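Local coordinates for putative Outer membrane protein (Helicobacter pylori, PDB 6GW5), which probably mediates attachment of the bacterium to host glycans, this chain being the extracellular adhesin domain of the outer membrane protein SabA, at residues 196-201 / 290-295. Sequence-based numbering, arbitrary orientation.
Sequences AGVSNV and YRYLEK
Val198 sits between Tyr292 and Arg291, one methyl turned to each, and it has more surface buried here than any other residue. Its CG1, anti to the backbone N (chi1 171°), lies over one face of the tyrosine ring, 3.8 Å from the centroid and 16° off the ring normal, which meets the geometry of a CH-pi contact. CG2 lies over one face of the Arg291 guanidinium at its NH2 end, 3.8 Å from NH2. A bend at chi3 brings that group alongside the loop, where NH2 donates to Gly197 O at 2.9 Å. The acceptor lies close to the guanidinium plane and NH2 approaches in the carbonyl plane, on a lone pair, although the N-H...O angle of 139° shows a bent bond. Arg291 NH2 also donates to a water oxygen 3.1 Å away, which in turn donates to Val198 O, so NH2 holds Gly197 O directly and Val198 O through the water. At the far end of the tyrosine, OH comes within 3.5 Å of Ser199 CB; this hydroxyl is hydrogen-bonded to Ile205 N, and Trp190 meets the ring edge-to-face. Within the loop, Asn200 OD1 accepts from Gly197 N at 2.9 Å, closing a short turn. These contacts pack the irregular loop that joins the short antiparallel strands 188-189 and 208-209 against helix 287-293, through Arg291 and Tyr292, far from the centre of this mainly helical adhesin domain.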
loop_
_atom_site.group_PDB
_atom_site.type_symbol
_atom_site.label_atom_id
_atom_site.label_comp_id
_atom_site.label_asym_id
_atom_site.label_seq_id
_atom_site.Cartn_x
_atom_site.Cartn_y
_atom_site.Cartn_z
ATOM N N ALA A 196 13.082 28.595 14.042
ATOM C CA ALA A 196 13.783 28.605 15.294
ATOM C C ALA A 196 13.853 27.187 15.828
ATOM O O ALA A 196 12.826 26.505 15.895
ATOM C CB ALA A 196 13.061 29.511 16.259
ATOM N N GLY A 197 15.060 26.768 16.205
ATOM C CA GLY A 197 15.299 25.430 16.762
ATOM C C GLY A 197 15.583 24.412 15.683
ATOM O O GLY A 197 15.663 23.212 15.954
ATOM N N VAL A 198 15.697 24.880 14.445
ATOM C CA VAL A 198 15.879 24.001 13.314
ATOM C C VAL A 198 16.974 24.505 12.420
ATOM O O VAL A 198 17.908 23.763 12.138
ATOM C CB VAL A 198 14.593 23.838 12.452
ATOM C CG1 VAL A 198 14.893 23.074 11.158
ATOM C CG2 VAL A 198 13.512 23.117 13.231
ATOM N N SER A 199 16.809 25.711 11.890
ATOM C CA SER A 199 17.814 26.276 10.970
ATOM C C SER A 199 19.040 26.862 11.688
ATOM O O SER A 199 20.030 27.188 11.060
ATOM C CB SER A 199 17.186 27.340 10.089
ATOM O OG SER A 199 16.613 28.355 10.905
ATOM N N ASN A 200 18.970 26.974 13.010
ATOM C CA ASN A 200 20.077 27.494 13.797
ATOM C C ASN A 200 20.803 26.458 14.673
ATOM O O ASN A 200 21.521 26.861 15.577
ATOM C CB ASN A 200 19.566 28.673 14.656
ATOM C CG ASN A 200 18.686 28.205 15.789
ATOM O OD1 ASN A 200 17.793 27.369 15.588
ATOM N ND2 ASN A 200 18.973 28.657 16.983
ATOM N N VAL A 201 20.606 25.164 14.442
ATOM C CA VAL A 201 21.223 24.085 15.296
ATOM C C VAL A 201 22.017 23.089 14.433
ATOM O O VAL A 201 21.966 23.186 13.243
ATOM C CB VAL A 201 20.151 23.354 16.148
ATOM C CG1 VAL A 201 19.354 24.366 16.995
ATOM C CG2 VAL A 201 19.179 22.559 15.296
ATOM N N TYR A 290 13.369 16.396 6.638
ATOM C CA TYR A 290 12.049 16.115 7.189
ATOM C C TYR A 290 11.819 17.036 8.368
ATOM O O TYR A 290 10.704 17.498 8.540
ATOM C CB TYR A 290 11.819 14.618 7.577
ATOM C CG TYR A 290 10.415 14.408 8.112
ATOM C CD1 TYR A 290 9.347 14.246 7.244
ATOM C CD2 TYR A 290 10.134 14.524 9.469
ATOM C CE1 TYR A 290 8.042 14.158 7.701
ATOM C CE2 TYR A 290 8.835 14.423 9.937
ATOM C CZ TYR A 290 7.790 14.226 9.055
ATOM O OH TYR A 290 6.479 14.155 9.474
ATOM N N ARG A 291 12.865 17.386 9.111
ATOM C CA ARG A 291 12.710 18.367 10.192
ATOM C C ARG A 291 12.257 19.738 9.716
ATOM O O ARG A 291 11.592 20.457 10.455
ATOM C CB ARG A 291 13.966 18.498 11.022
ATOM C CG ARG A 291 13.920 17.554 12.208
ATOM C CD ARG A 291 15.234 17.378 12.963
ATOM N NE ARG A 291 15.804 18.648 13.424
ATOM C CZ ARG A 291 15.327 19.458 14.404
ATOM N NH1 ARG A 291 14.183 19.187 15.067
ATOM N NH2 ARG A 291 15.996 20.593 14.719
ATOM N N TYR A 292 12.647 20.114 8.504
ATOM C CA TYR A 292 12.228 21.385 7.938
ATOM C C TYR A 292 10.807 21.210 7.435
ATOM O O TYR A 292 9.942 22.054 7.689
ATOM C CB TYR A 292 13.125 21.845 6.784
ATOM C CG TYR A 292 14.411 22.575 7.180
ATOM C CD1 TYR A 292 15.475 21.906 7.694
ATOM C CD2 TYR A 292 14.559 23.945 6.946
ATOM C CE1 TYR A 292 16.635 22.572 8.007
ATOM C CE2 TYR A 292 15.709 24.606 7.268
ATOM C CZ TYR A 292 16.738 23.917 7.791
ATOM O OH TYR A 292 17.895 24.562 8.080
ATOM N N LEU A 293 10.549 20.118 6.730
ATOM C CA LEU A 293 9.221 19.933 6.177
ATOM C C LEU A 293 8.115 19.947 7.273
ATOM O O LEU A 293 7.122 20.629 7.196
ATOM C CB LEU A 293 9.213 18.662 5.378
ATOM C CG LEU A 293 7.892 18.306 4.697
ATOM C CD1 LEU A 293 7.573 19.241 3.557
ATOM C CD2 LEU A 293 8.006 16.877 4.170
ATOM N N GLU A 294 8.378 19.293 8.366
ATOM C CA GLU A 294 7.403 19.093 9.391
ATOM C C GLU A 294 7.149 20.358 10.182
ATOM O O GLU A 294 6.145 20.468 10.881
ATOM C CB GLU A 294 7.935 17.940 10.267
ATOM C CG GLU A 294 7.044 17.503 11.407
ATOM C CD GLU A 294 7.304 18.285 12.675
ATOM O OE1 GLU A 294 8.498 18.618 12.901
ATOM O OE2 GLU A 294 6.313 18.563 13.401
ATOM N N LYS A 295 8.105 21.282 10.123
ATOM C CA LYS A 295 7.944 22.604 10.680
ATOM C C LYS A 295 7.920 23.736 9.700
ATOM O O LYS A 295 8.107 24.869 10.087
ATOM C CB LYS A 295 9.052 22.863 11.668
ATOM C CG LYS A 295 8.908 21.928 12.835
ATOM C CD LYS A 295 9.355 22.599 14.107
ATOM C CE LYS A 295 9.594 21.569 15.184
ATOM N NZ LYS A 295 8.316 20.920 15.602
HETATM O O HOH W 1 17.933 21.174 12.361
#